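Local coordinates for probable zinc protease (Pseudomonas aeruginosa, PDB 4NNZ), which probably acts as a zinc-dependent metallopeptidase of the M16 family, forming one subunit of the heterodimeric protease PA0371-PA0372, at residues P220-L228 with A303-F311; L244-N252 with L325-L336. All blocks are in the same frame, centred on the assembly; numbering follows the deposited sequence.

Interaction 1: P220-L228 with A303-F311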
ATOM      1  N   PRO A 220      17.553   4.922  -7.320  1.00 43.15           N
ATOM      2  CA  PRO A 220      16.934   4.829  -6.021  1.00 44.59           C
ATOM      3  C   PRO A 220      16.994   3.417  -5.544  1.00 48.39           C
ATOM      4  O   PRO A 220      17.336   2.545  -6.298  1.00 43.20           O
ATOM      5  CB  PRO A 220      15.518   5.231  -6.297  1.00 44.99           C
ATOM      6  CG  PRO A 220      15.633   6.161  -7.413  1.00 43.89           C
ATOM      7  CD  PRO A 220      16.678   5.590  -8.277  1.00 42.48           C
ATOM      8  N   PRO A 221      16.764   3.192  -4.282  1.00 56.45           N
ATOM      9  CA  PRO A 221      16.798   1.843  -3.761  1.00 55.31           C
ATOM     10  C   PRO A 221      15.625   1.073  -4.275  1.00 53.71           C
ATOM     11  O   PRO A 221      14.552   1.597  -4.366  1.00 53.65           O
ATOM     12  CB  PRO A 221      16.683   2.041  -2.270  1.00 58.21           C
ATOM     13  CG  PRO A 221      16.504   3.488  -2.055  1.00 59.32           C
ATOM     14  CD  PRO A 221      16.210   4.142  -3.328  1.00 56.00           C
ATOM     15  N   ALA A 222      15.849  -0.167  -4.644  1.00 57.89           N
ATOM     16  CA  ALA A 222      14.774  -0.998  -5.106  1.00 55.84           C
ATOM     17  C   ALA A 222      14.682  -2.271  -4.311  1.00 52.00           C
ATOM     18  O   ALA A 222      15.605  -3.021  -4.263  1.00 50.51           O
ATOM     19  CB  ALA A 222      14.988  -1.317  -6.565  1.00 54.42           C
ATOM     20  N   ARG A 223      13.536  -2.516  -3.721  1.00 51.54           N
ATOM     21  CA  ARG A 223      13.341  -3.690  -2.922  1.00 49.56           C
ATOM     22  C   ARG A 223      12.334  -4.653  -3.498  1.00 46.11           C
ATOM     23  O   ARG A 223      11.323  -4.249  -3.958  1.00 47.54           O
ATOM     24  CB  ARG A 223      12.909  -3.260  -1.538  1.00 52.32           C
ATOM     25  CG  ARG A 223      13.778  -2.199  -0.920  1.00 48.72           C
ATOM     26  CD  ARG A 223      14.779  -2.817   0.012  1.00 46.27           C
ATOM     27  NE  ARG A 223      15.493  -1.830   0.783  1.00 45.84           N
ATOM     28  CZ  ARG A 223      16.638  -1.306   0.403  1.00 47.62           C
ATOM     29  NH1 ARG A 223      17.158  -1.674  -0.730  1.00 51.85           N
ATOM     30  NH2 ARG A 223      17.253  -0.424   1.139  1.00 45.29           N
ATOM     31  N   LYS A 224      12.601  -5.940  -3.427  1.00 47.29           N
ATOM     32  CA  LYS A 224      11.711  -6.934  -3.981  1.00 44.30           C
ATOM     33  C   LYS A 224      10.431  -6.760  -3.254  1.00 47.15           C
ATOM     34  O   LYS A 224      10.470  -6.525  -2.081  1.00 48.32           O
ATOM     35  CB  LYS A 224      12.197  -8.323  -3.621  1.00 46.43           C
ATOM     36  CG  LYS A 224      13.148  -8.975  -4.582  1.00 51.23           C
ATOM     37  CD  LYS A 224      13.523 -10.351  -4.098  1.00 50.41           C
ATOM     38  CE  LYS A 224      14.979 -10.658  -4.339  1.00 52.86           C
ATOM     39  NZ  LYS A 224      15.151 -11.855  -5.180  1.00 53.73           N
ATOM     40  N   PRO A 225       9.291  -6.944  -3.896  1.00 46.13           N
ATOM     41  CA  PRO A 225       8.029  -6.795  -3.204  1.00 45.71           C
ATOM     42  C   PRO A 225       7.621  -8.056  -2.492  1.00 45.54           C
ATOM     43  O   PRO A 225       6.892  -8.847  -3.008  1.00 46.18           O
ATOM     44  CB  PRO A 225       7.053  -6.494  -4.322  1.00 49.12           C
ATOM     45  CG  PRO A 225       7.859  -6.199  -5.496  1.00 47.18           C
ATOM     46  CD  PRO A 225       9.097  -6.967  -5.340  1.00 47.77           C
ATOM     47  N   LEU A 226       8.157  -8.224  -1.305  1.00 46.41           N
ATOM     48  CA  LEU A 226       7.803  -9.281  -0.402  1.00 44.02           C
ATOM     49  C   LEU A 226       6.559  -8.982   0.352  1.00 44.45           C
ATOM     50  O   LEU A 226       6.274  -7.873   0.680  1.00 47.52           O
ATOM     51  CB  LEU A 226       8.904  -9.488   0.604  1.00 44.50           C
ATOM     52  CG  LEU A 226      10.273  -9.518   0.001  1.00 44.00           C
ATOM     53  CD1 LEU A 226      11.230  -9.822   1.104  1.00 47.65           C
ATOM     54  CD2 LEU A 226      10.319 -10.591  -1.045  1.00 44.54           C
ATOM     55  N   GLU A 227       5.863 -10.023   0.702  1.00 47.90           N
ATOM     56  CA  GLU A 227       4.583  -9.918   1.298  1.00 47.31           C
ATOM     57  C   GLU A 227       4.642 -10.764   2.539  1.00 47.03           C
ATOM     58  O   GLU A 227       5.564 -11.503   2.709  1.00 47.23           O
ATOM     59  CB  GLU A 227       3.547 -10.433   0.320  1.00 45.61           C
ATOM     60  CG  GLU A 227       2.148 -10.302   0.815  1.00 47.89           C
ATOM     61  CD  GLU A 227       1.836  -8.883   1.171  1.00 55.53           C
ATOM     62  OE1 GLU A 227       2.052  -8.023   0.323  1.00 58.48           O
ATOM     63  OE2 GLU A 227       1.401  -8.630   2.291  1.00 51.22           O
ATOM     64  N   LEU A 228       3.676 -10.634   3.421  1.00 47.01           N
ATOM     65  CA  LEU A 228       3.596 -11.491   4.564  1.00 45.99           C
ATOM     66  C   LEU A 228       3.318 -12.859   4.057  1.00 47.31           C
ATOM     67  O   LEU A 228       2.633 -13.022   3.090  1.00 49.09           O
ATOM     68  CB  LEU A 228       2.460 -11.067   5.457  1.00 48.55           C
ATOM     69  CG  LEU A 228       2.608  -9.873   6.379  1.00 50.23           C
ATOM     70  CD1 LEU A 228       3.111  -8.668   5.634  1.00 55.31           C
ATOM     71  CD2 LEU A 228       1.276  -9.554   6.975  1.00 51.32           C
ATOM     72  N   ALA A 303       4.796 -17.314 -11.888  1.00 41.45           N
ATOM     73  CA  ALA A 303       5.914 -17.788 -11.129  1.00 39.66           C
ATOM     74  C   ALA A 303       7.140 -16.959 -11.339  1.00 41.88           C
ATOM     75  O   ALA A 303       8.140 -17.193 -10.724  1.00 40.68           O
ATOM     76  CB  ALA A 303       6.204 -19.212 -11.500  1.00 40.74           C
ATOM     77  N   PHE A 304       7.058 -15.980 -12.216  1.00 39.46           N
ATOM     78  CA  PHE A 304       8.214 -15.195 -12.584  1.00 40.68           C
ATOM     79  C   PHE A 304       8.199 -13.746 -12.145  1.00 40.51           C
ATOM     80  O   PHE A 304       8.525 -12.882 -12.887  1.00 38.41           O
ATOM     81  CB  PHE A 304       8.510 -15.316 -14.064  1.00 38.99           C
ATOM     82  CG  PHE A 304       8.677 -16.706 -14.507  1.00 42.32           C
ATOM     83  CD1 PHE A 304       9.850 -17.344 -14.327  1.00 41.14           C
ATOM     84  CD2 PHE A 304       7.643 -17.383 -15.057  1.00 45.60           C
ATOM     85  CE1 PHE A 304      10.013 -18.627 -14.712  1.00 40.49           C
ATOM     86  CE2 PHE A 304       7.788 -18.668 -15.440  1.00 44.22           C
ATOM     87  CZ  PHE A 304       8.980 -19.293 -15.269  1.00 42.81           C
ATOM     88  N   ASN A 305       7.782 -13.515 -10.922  1.00 42.72           N
ATOM     89  CA  ASN A 305       7.827 -12.202 -10.302  1.00 43.01           C
ATOM     90  C   ASN A 305       9.143 -11.794  -9.677  1.00 37.43           C
ATOM     91  O   ASN A 305       9.930 -12.585  -9.265  1.00 34.72           O
ATOM     92  CB  ASN A 305       6.719 -12.058  -9.270  1.00 45.50           C
ATOM     93  CG  ASN A 305       5.378 -11.823  -9.882  1.00 44.38           C
ATOM     94  OD1 ASN A 305       5.240 -11.082 -10.832  1.00 50.61           O
ATOM     95  ND2 ASN A 305       4.384 -12.436  -9.330  1.00 41.89           N
ATOM     96  N   ARG A 306       9.316 -10.508  -9.574  1.00 36.79           N
ATOM     97  CA  ARG A 306      10.418  -9.905  -8.909  1.00 35.52           C
ATOM     98  C   ARG A 306      10.397 -10.308  -7.472  1.00 37.02           C
ATOM     99  O   ARG A 306      11.398 -10.568  -6.879  1.00 37.00           O
ATOM    100  CB  ARG A 306      10.157  -8.437  -8.947  1.00 35.25           C
ATOM    101  CG  ARG A 306      11.315  -7.516  -9.033  1.00 35.70           C
ATOM    102  CD  ARG A 306      10.738  -6.131  -9.078  1.00 37.85           C
ATOM    103  NE  ARG A 306      11.486  -5.238  -8.254  1.00 43.85           N
ATOM    104  CZ  ARG A 306      10.982  -4.314  -7.466  1.00 42.31           C
ATOM    105  NH1 ARG A 306       9.702  -4.127  -7.349  1.00 40.00           N
ATOM    106  NH2 ARG A 306      11.801  -3.576  -6.784  1.00 49.47           N
ATOM    107  N   GLY A 307       9.218 -10.289  -6.904  1.00 34.73           N
ATOM    108  CA  GLY A 307       8.991 -10.689  -5.554  1.00 37.72           C
ATOM    109  C   GLY A 307       8.006 -11.820  -5.492  1.00 38.80           C
ATOM    110  O   GLY A 307       7.987 -12.663  -6.317  1.00 38.84           O
ATOM    111  N   ASP A 308       7.133 -11.755  -4.518  1.00 38.80           N
ATOM    112  CA  ASP A 308       6.125 -12.746  -4.247  1.00 42.93           C
ATOM    113  C   ASP A 308       4.958 -12.725  -5.200  1.00 40.32           C
ATOM    114  O   ASP A 308       4.860 -11.876  -6.018  1.00 39.89           O
ATOM    115  CB  ASP A 308       5.613 -12.574  -2.840  1.00 45.24           C
ATOM    116  CG  ASP A 308       6.569 -13.053  -1.833  1.00 47.25           C
ATOM    117  OD1 ASP A 308       7.389 -13.905  -2.154  1.00 45.44           O
ATOM    118  OD2 ASP A 308       6.507 -12.585  -0.709  1.00 50.54           O
ATOM    119  N   SER A 309       4.068 -13.678  -5.052  1.00 36.13           N
ATOM    120  CA  SER A 309       3.051 -13.922  -6.020  1.00 35.23           C
ATOM    121  C   SER A 309       1.768 -14.453  -5.434  1.00 34.07           C
ATOM    122  O   SER A 309       1.634 -14.605  -4.268  1.00 30.84           O
ATOM    123  CB  SER A 309       3.570 -14.852  -7.097  1.00 36.35           C
ATOM    124  OG  SER A 309       2.661 -14.920  -8.148  1.00 34.91           O
ATOM    125  N   LEU A 310       0.822 -14.702  -6.309  1.00 34.66           N
ATOM    126  CA  LEU A 310      -0.507 -15.091  -5.960  1.00 34.34           C
ATOM    127  C   LEU A 310      -0.930 -16.279  -6.780  1.00 34.88           C
ATOM    128  O   LEU A 310      -0.719 -16.299  -7.952  1.00 32.26           O
ATOM    129  CB  LEU A 310      -1.416 -13.943  -6.300  1.00 35.41           C
ATOM    130  CG  LEU A 310      -2.117 -13.080  -5.285  1.00 40.36           C
ATOM    131  CD1 LEU A 310      -3.353 -12.521  -5.920  1.00 41.06           C
ATOM    132  CD2 LEU A 310      -2.501 -13.840  -4.043  1.00 44.66           C
ATOM    133  N   PHE A 311      -1.547 -17.258  -6.152  1.00 34.87           N
ATOM    134  CA  PHE A 311      -2.093 -18.390  -6.850  1.00 35.44           C
ATOM    135  C   PHE A 311      -3.569 -18.195  -6.906  1.00 34.51           C
ATOM    136  O   PHE A 311      -4.206 -18.147  -5.921  1.00 33.26           O
ATOM    137  CB  PHE A 311      -1.793 -19.679  -6.110  1.00 38.05           C
ATOM    138  CG  PHE A 311      -2.170 -20.911  -6.867  1.00 37.07           C
ATOM    139  CD1 PHE A 311      -3.457 -21.358  -6.882  1.00 36.49           C
ATOM    140  CD2 PHE A 311      -1.235 -21.611  -7.557  1.00 37.10           C
ATOM    141  CE1 PHE A 311      -3.801 -22.476  -7.573  1.00 36.89           C
ATOM    142  CE2 PHE A 311      -1.575 -22.735  -8.246  1.00 36.26           C
ATOM    143  CZ  PHE A 311      -2.855 -23.165  -8.255  1.00 35.01           C
TER
HETATM  144  O   HOH W   1       3.778 -13.957   0.363  1.00 43.02           O
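P225, the centre of an inverse gamma turn, faces G307 and D308 where the loop between helix 200-211 and strand 233-240 passes the start of strand 309-317. Packing is tight around the buried proline ring. The R306 side chain crosses it at about a right angle, with P225 CD over one face of the guanidinium and NH1 3.3 Å from P225 CG. R306 NH2 also comes close to R223 O, but at an angle too poor for a hydrogen bond; Y41 adds a cation-pi contact. Next to this, the D308 N to P225 O bond (3.3 Å, N-H...O 164°) approaches from above the carbonyl plane, and G307 brings only backbone against the turn. D308 CG lies beside its own backbone N (chi1 -75°), which carries the carboxylate toward E227. There OD2 accepts E227 N at 3.0 Å on its anti side, while OD1 is held by S258, leaving the carboxylate gripped at both oxygens. Toward solvent the contact thins out: A222 CB only grazes R306 NH2, and the exposed K224 side chain runs its CG past R306 O at 3.3 Å before its NZ reaches G257 O. The R223 side chain starts away from the contact, and its NH2 forms a salt bridge with D176 of the second subunit, another copy of this protein. At the far end a water donates to L228 O at 3.1 Å and, more weakly, to D308 OD2.

Interaction 2: L244-N252 with L325-L336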
ATOM      1  N   LEU A 244     -23.271 -11.889 -14.044  1.00 59.26           N
ATOM      2  CA  LEU A 244     -22.947 -13.172 -13.467  1.00 60.15           C
ATOM      3  C   LEU A 244     -22.134 -13.125 -12.182  1.00 55.78           C
ATOM      4  O   LEU A 244     -21.034 -12.627 -12.133  1.00 56.92           O
ATOM      5  CB  LEU A 244     -22.228 -14.016 -14.502  1.00 62.22           C
ATOM      6  CG  LEU A 244     -23.107 -14.659 -15.563  1.00 65.50           C
ATOM      7  CD1 LEU A 244     -22.342 -15.721 -16.302  1.00 62.04           C
ATOM      8  CD2 LEU A 244     -24.341 -15.261 -14.950  1.00 64.46           C
ATOM      9  N   PRO A 245     -22.647 -13.726 -11.145  1.00 52.12           N
ATOM     10  CA  PRO A 245     -21.926 -13.825  -9.887  1.00 54.02           C
ATOM     11  C   PRO A 245     -20.686 -14.664 -10.026  1.00 53.31           C
ATOM     12  O   PRO A 245     -20.726 -15.622 -10.731  1.00 55.64           O
ATOM     13  CB  PRO A 245     -22.905 -14.548  -9.006  1.00 53.05           C
ATOM     14  CG  PRO A 245     -24.215 -14.177  -9.543  1.00 54.87           C
ATOM     15  CD  PRO A 245     -24.060 -14.035 -11.005  1.00 52.87           C
ATOM     16  N   ASN A 246     -19.598 -14.311  -9.372  1.00 49.31           N
ATOM     17  CA  ASN A 246     -18.385 -15.083  -9.502  1.00 45.12           C
ATOM     18  C   ASN A 246     -17.430 -14.986  -8.343  1.00 41.56           C
ATOM     19  O   ASN A 246     -17.497 -14.093  -7.558  1.00 41.21           O
ATOM     20  CB  ASN A 246     -17.702 -14.790 -10.822  1.00 49.68           C
ATOM     21  CG  ASN A 246     -17.129 -13.411 -10.887  1.00 49.85           C
ATOM     22  OD1 ASN A 246     -17.845 -12.447 -10.904  1.00 49.74           O
ATOM     23  ND2 ASN A 246     -15.818 -13.324 -10.915  1.00 51.58           N
ATOM     24  N   LEU A 247     -16.544 -15.951  -8.254  1.00 38.65           N
ATOM     25  CA  LEU A 247     -15.709 -16.133  -7.114  1.00 37.88           C
ATOM     26  C   LEU A 247     -14.276 -16.009  -7.488  1.00 38.45           C
ATOM     27  O   LEU A 247     -13.860 -16.545  -8.461  1.00 40.32           O
ATOM     28  CB  LEU A 247     -15.942 -17.508  -6.527  1.00 36.80           C
ATOM     29  CG  LEU A 247     -15.390 -17.731  -5.135  1.00 36.84           C
ATOM     30  CD1 LEU A 247     -16.101 -16.868  -4.139  1.00 38.27           C
ATOM     31  CD2 LEU A 247     -15.543 -19.165  -4.758  1.00 38.31           C
ATOM     32  N   ILE A 248     -13.520 -15.284  -6.695  1.00 37.61           N
ATOM     33  CA  ILE A 248     -12.108 -15.195  -6.883  1.00 34.46           C
ATOM     34  C   ILE A 248     -11.435 -15.633  -5.614  1.00 33.44           C
ATOM     35  O   ILE A 248     -11.726 -15.135  -4.596  1.00 32.03           O
ATOM     36  CB  ILE A 248     -11.713 -13.753  -7.171  1.00 35.79           C
ATOM     37  CG1 ILE A 248     -12.687 -13.126  -8.142  1.00 36.80           C
ATOM     38  CG2 ILE A 248     -10.290 -13.667  -7.671  1.00 35.96           C
ATOM     39  CD1 ILE A 248     -12.204 -11.849  -8.760  1.00 39.18           C
ATOM     40  N   MET A 249     -10.533 -16.585  -5.693  1.00 37.77           N
ATOM     41  CA  MET A 249      -9.720 -16.965  -4.556  1.00 38.15           C
ATOM     42  C   MET A 249      -8.248 -16.830  -4.853  1.00 37.27           C
ATOM     43  O   MET A 249      -7.782 -17.307  -5.836  1.00 42.46           O
ATOM     44  CB  MET A 249     -10.008 -18.388  -4.164  1.00 39.09           C
ATOM     45  CG  MET A 249     -11.389 -18.586  -3.606  1.00 41.23           C
ATOM     46  SD  MET A 249     -11.812 -20.297  -3.423  1.00 46.41           S
ATOM     47  CE  MET A 249     -10.819 -20.782  -2.047  1.00 44.71           C
ATOM     48  N   GLY A 250      -7.513 -16.174  -3.988  1.00 40.07           N
ATOM     49  CA  GLY A 250      -6.089 -16.025  -4.171  1.00 36.10           C
ATOM     50  C   GLY A 250      -5.283 -16.476  -2.989  1.00 34.00           C
ATOM     51  O   GLY A 250      -5.640 -16.201  -1.911  1.00 35.10           O
ATOM     52  N   PHE A 251      -4.190 -17.167  -3.210  1.00 32.86           N
ATOM     53  CA  PHE A 251      -3.320 -17.569  -2.129  1.00 33.34           C
ATOM     54  C   PHE A 251      -1.948 -16.935  -2.197  1.00 32.05           C
ATOM     55  O   PHE A 251      -1.314 -17.001  -3.189  1.00 31.77           O
ATOM     56  CB  PHE A 251      -3.190 -19.067  -2.125  1.00 33.98           C
ATOM     57  CG  PHE A 251      -4.410 -19.769  -1.662  1.00 31.92           C
ATOM     58  CD1 PHE A 251      -4.663 -19.905  -0.352  1.00 30.09           C
ATOM     59  CD2 PHE A 251      -5.302 -20.280  -2.551  1.00 34.22           C
ATOM     60  CE1 PHE A 251      -5.770 -20.549   0.082  1.00 30.60           C
ATOM     61  CE2 PHE A 251      -6.423 -20.914  -2.125  1.00 33.60           C
ATOM     62  CZ  PHE A 251      -6.654 -21.047  -0.798  1.00 32.34           C
ATOM     63  N   ASN A 252      -1.511 -16.308  -1.124  1.00 32.97           N
ATOM     64  CA  ASN A 252      -0.209 -15.677  -1.116  1.00 34.32           C
ATOM     65  C   ASN A 252       0.882 -16.695  -1.124  1.00 35.06           C
ATOM     66  O   ASN A 252       0.905 -17.590  -0.321  1.00 35.39           O
ATOM     67  CB  ASN A 252      -0.017 -14.792   0.101  1.00 31.37           C
ATOM     68  CG  ASN A 252      -0.885 -13.582   0.094  1.00 30.82           C
ATOM     69  OD1 ASN A 252      -1.953 -13.599   0.622  1.00 30.20           O
ATOM     70  ND2 ASN A 252      -0.407 -12.526  -0.479  1.00 30.37           N
ATOM     71  N   LEU A 325     -22.438 -19.066  -4.531  1.00 50.18           N
ATOM     72  CA  LEU A 325     -21.019 -18.816  -4.420  1.00 47.57           C
ATOM     73  C   LEU A 325     -20.465 -19.539  -3.248  1.00 45.01           C
ATOM     74  O   LEU A 325     -19.325 -19.904  -3.235  1.00 49.84           O
ATOM     75  CB  LEU A 325     -20.698 -17.348  -4.294  1.00 47.32           C
ATOM     76  CG  LEU A 325     -20.878 -16.464  -5.508  1.00 47.84           C
ATOM     77  CD1 LEU A 325     -20.350 -15.097  -5.206  1.00 45.61           C
ATOM     78  CD2 LEU A 325     -20.228 -17.020  -6.742  1.00 46.28           C
ATOM     79  N   GLU A 326     -21.266 -19.692  -2.230  1.00 44.16           N
ATOM     80  CA  GLU A 326     -20.842 -20.427  -1.072  1.00 46.70           C
ATOM     81  C   GLU A 326     -20.587 -21.885  -1.360  1.00 46.57           C
ATOM     82  O   GLU A 326     -19.685 -22.457  -0.835  1.00 47.46           O
ATOM     83  CB  GLU A 326     -21.834 -20.250   0.041  1.00 52.58           C
ATOM     84  CG  GLU A 326     -21.807 -18.869   0.645  1.00 57.63           C
ATOM     85  CD  GLU A 326     -22.487 -17.839  -0.212  1.00 59.12           C
ATOM     86  OE1 GLU A 326     -23.438 -18.173  -0.904  1.00 55.52           O
ATOM     87  OE2 GLU A 326     -22.076 -16.689  -0.179  1.00 59.02           O
ATOM     88  N   GLN A 327     -21.416 -22.485  -2.188  1.00 44.74           N
ATOM     89  CA  GLN A 327     -21.188 -23.811  -2.690  1.00 43.79           C
ATOM     90  C   GLN A 327     -19.971 -23.947  -3.568  1.00 44.51           C
ATOM     91  O   GLN A 327     -19.302 -24.943  -3.527  1.00 39.79           O
ATOM     92  CB  GLN A 327     -22.404 -24.277  -3.421  1.00 45.54           C
ATOM     93  CG  GLN A 327     -23.505 -24.673  -2.484  1.00 52.06           C
ATOM     94  CD  GLN A 327     -24.855 -24.716  -3.129  1.00 51.04           C
ATOM     95  OE1 GLN A 327     -25.095 -24.096  -4.131  1.00 51.82           O
ATOM     96  NE2 GLN A 327     -25.739 -25.450  -2.538  1.00 53.42           N
ATOM     97  N   VAL A 328     -19.695 -22.953  -4.377  1.00 43.85           N
ATOM     98  CA  VAL A 328     -18.549 -23.035  -5.233  1.00 45.60           C
ATOM     99  C   VAL A 328     -17.329 -23.118  -4.369  1.00 44.01           C
ATOM    100  O   VAL A 328     -16.469 -23.928  -4.573  1.00 44.20           O
ATOM    101  CB  VAL A 328     -18.457 -21.807  -6.133  1.00 45.36           C
ATOM    102  CG1 VAL A 328     -17.151 -21.766  -6.874  1.00 44.00           C
ATOM    103  CG2 VAL A 328     -19.608 -21.766  -7.100  1.00 45.31           C
ATOM    104  N   GLU A 329     -17.281 -22.271  -3.379  1.00 46.15           N
ATOM    105  CA  GLU A 329     -16.140 -22.207  -2.527  1.00 44.04           C
ATOM    106  C   GLU A 329     -15.928 -23.505  -1.794  1.00 42.31           C
ATOM    107  O   GLU A 329     -14.828 -23.940  -1.610  1.00 41.41           O
ATOM    108  CB  GLU A 329     -16.320 -21.071  -1.562  1.00 42.62           C
ATOM    109  CG  GLU A 329     -15.226 -20.962  -0.553  1.00 41.20           C
ATOM    110  CD  GLU A 329     -15.588 -20.093   0.601  1.00 44.97           C
ATOM    111  OE1 GLU A 329     -16.621 -19.446   0.569  1.00 43.40           O
ATOM    112  OE2 GLU A 329     -14.835 -20.064   1.557  1.00 47.97           O
ATOM    113  N   ALA A 330     -17.013 -24.119  -1.381  1.00 40.76           N
ATOM    114  CA  ALA A 330     -16.964 -25.403  -0.744  1.00 39.79           C
ATOM    115  C   ALA A 330     -16.422 -26.450  -1.660  1.00 40.31           C
ATOM    116  O   ALA A 330     -15.692 -27.303  -1.248  1.00 38.75           O
ATOM    117  CB  ALA A 330     -18.328 -25.796  -0.279  1.00 39.77           C
ATOM    118  N   GLY A 331     -16.827 -26.399  -2.909  1.00 40.74           N
ATOM    119  CA  GLY A 331     -16.297 -27.265  -3.919  1.00 40.47           C
ATOM    120  C   GLY A 331     -14.838 -27.096  -4.256  1.00 47.53           C
ATOM    121  O   GLY A 331     -14.156 -28.053  -4.456  1.00 54.20           O
ATOM    122  N   LEU A 332     -14.367 -25.878  -4.353  1.00 45.84           N
ATOM    123  CA  LEU A 332     -12.973 -25.638  -4.572  1.00 45.21           C
ATOM    124  C   LEU A 332     -12.100 -26.113  -3.438  1.00 47.10           C
ATOM    125  O   LEU A 332     -11.056 -26.652  -3.670  1.00 50.79           O
ATOM    126  CB  LEU A 332     -12.731 -24.172  -4.849  1.00 45.41           C
ATOM    127  CG  LEU A 332     -13.296 -23.711  -6.176  1.00 47.57           C
ATOM    128  CD1 LEU A 332     -13.419 -22.220  -6.247  1.00 52.93           C
ATOM    129  CD2 LEU A 332     -12.506 -24.214  -7.352  1.00 45.70           C
ATOM    130  N   TRP A 333     -12.519 -25.906  -2.209  1.00 46.48           N
ATOM    131  CA  TRP A 333     -11.739 -26.345  -1.081  1.00 44.17           C
ATOM    132  C   TRP A 333     -11.624 -27.847  -1.102  1.00 43.29           C
ATOM    133  O   TRP A 333     -10.611 -28.382  -0.773  1.00 44.35           O
ATOM    134  CB  TRP A 333     -12.323 -25.850   0.227  1.00 43.82           C
ATOM    135  CG  TRP A 333     -11.789 -24.546   0.702  1.00 44.47           C
ATOM    136  CD1 TRP A 333     -12.487 -23.422   0.863  1.00 43.40           C
ATOM    137  CD2 TRP A 333     -10.459 -24.241   1.093  1.00 42.28           C
ATOM    138  NE1 TRP A 333     -11.702 -22.435   1.310  1.00 42.31           N
ATOM    139  CE2 TRP A 333     -10.441 -22.916   1.466  1.00 41.65           C
ATOM    140  CE3 TRP A 333      -9.284 -24.966   1.165  1.00 43.99           C
ATOM    141  CZ2 TRP A 333      -9.309 -22.295   1.897  1.00 43.52           C
ATOM    142  CZ3 TRP A 333      -8.171 -24.350   1.585  1.00 44.55           C
ATOM    143  CH2 TRP A 333      -8.180 -23.033   1.951  1.00 46.19           C
ATOM    144  N   LYS A 334     -12.663 -28.520  -1.531  1.00 42.58           N
ATOM    145  CA  LYS A 334     -12.641 -29.950  -1.596  1.00 46.66           C
ATOM    146  C   LYS A 334     -11.581 -30.433  -2.538  1.00 45.64           C
ATOM    147  O   LYS A 334     -10.866 -31.342  -2.245  1.00 47.13           O
ATOM    148  CB  LYS A 334     -13.974 -30.438  -2.105  1.00 51.75           C
ATOM    149  CG  LYS A 334     -14.626 -31.465  -1.227  1.00 56.87           C
ATOM    150  CD  LYS A 334     -15.735 -32.187  -1.957  1.00 64.96           C
ATOM    151  CE  LYS A 334     -15.254 -33.459  -2.633  1.00 65.14           C
ATOM    152  NZ  LYS A 334     -16.106 -34.636  -2.337  1.00 61.24           N
ATOM    153  N   GLN A 335     -11.502 -29.822  -3.688  1.00 42.52           N
ATOM    154  CA  GLN A 335     -10.467 -30.125  -4.630  1.00 43.12           C
ATOM    155  C   GLN A 335      -9.084 -29.785  -4.151  1.00 42.70           C
ATOM    156  O   GLN A 335      -8.171 -30.495  -4.413  1.00 45.83           O
ATOM    157  CB  GLN A 335     -10.772 -29.451  -5.944  1.00 45.40           C
ATOM    158  CG  GLN A 335     -12.102 -29.877  -6.496  1.00 48.69           C
ATOM    159  CD  GLN A 335     -12.232 -31.374  -6.572  1.00 49.84           C
ATOM    160  OE1 GLN A 335     -11.301 -32.049  -6.944  1.00 51.87           O
ATOM    161  NE2 GLN A 335     -13.381 -31.893  -6.211  1.00 45.38           N
ATOM    162  N   LEU A 336      -8.925 -28.671  -3.479  1.00 45.68           N
ATOM    163  CA  LEU A 336      -7.665 -28.352  -2.862  1.00 43.87           C
ATOM    164  C   LEU A 336      -7.290 -29.322  -1.775  1.00 44.41           C
ATOM    165  O   LEU A 336      -6.162 -29.658  -1.651  1.00 43.18           O
ATOM    166  CB  LEU A 336      -7.658 -26.938  -2.337  1.00 44.77           C
ATOM    167  CG  LEU A 336      -7.867 -25.863  -3.386  1.00 43.25           C
ATOM    168  CD1 LEU A 336      -8.223 -24.531  -2.789  1.00 44.02           C
ATOM    169  CD2 LEU A 336      -6.669 -25.727  -4.270  1.00 43.94           C
TER
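A helix laid against one face of a beta sheet brings L247, M249 and F251, alternate residues of strand 246-252, against L325, V328, E329, L332, W333 and L336 of helix 325-336. The two axes approach to 8.6 Å and cross at -38°, and the contact is largely apolar. At its start the L325 CD2 methyl lies over the N246 backbone, 3.8 Å from N246 C, and also touches the side chains of P245 and L247. L247 holds its CG anti to the backbone N (chi1 -166°), and its CD2 reaches in between V328 CG1 (3.7 Å), E329 CB and L332 CD1. M249 slides past L332 in the opposite direction, SD to CD1 at 3.8 Å; its chain then bends at the sulfur, placing CE over the face of the W333 pyrrole ring, 4.2 Å from the centroid, in a CH-pi contact. F251 presents its edge to the six-membered ring of W333 as an offset edge-to-face pair, planes at 83° and centroids 5.7 Å apart, while L336 CD1 closes on F251 CE2 at 4.1 Å. At the indole edge stands E329 OE2, which forms a salt bridge with R235. Helix residues three or four apart thus meet every second residue of a central strand, the layered alpha/beta packing characteristic of M16 peptidase domains.

Overall arrangement
Interactions 1 and 2 lie about 25 Å apart between centres and are joined through one five-stranded sheet, in which strands 309-317 and 246-253 are antiparallel neighbours. F251 N probably donates to F311 O at 2.9 Å, and L310 CD2 packs 3.5 Å from F251 O. On the loop side E227 CG packs 3.6 Å from N252 ND2. F410 meets the rings of both F311 and F251. Strand 309-317, which begins in interaction 1, is followed in the chain by helix 325-341, used in interaction 2. Whereas interaction 2 is buried within its subunit, interaction 1 borders the second subunit and a bound di(hydroxyethyl)ether, about 3 Å from the K224 side chain.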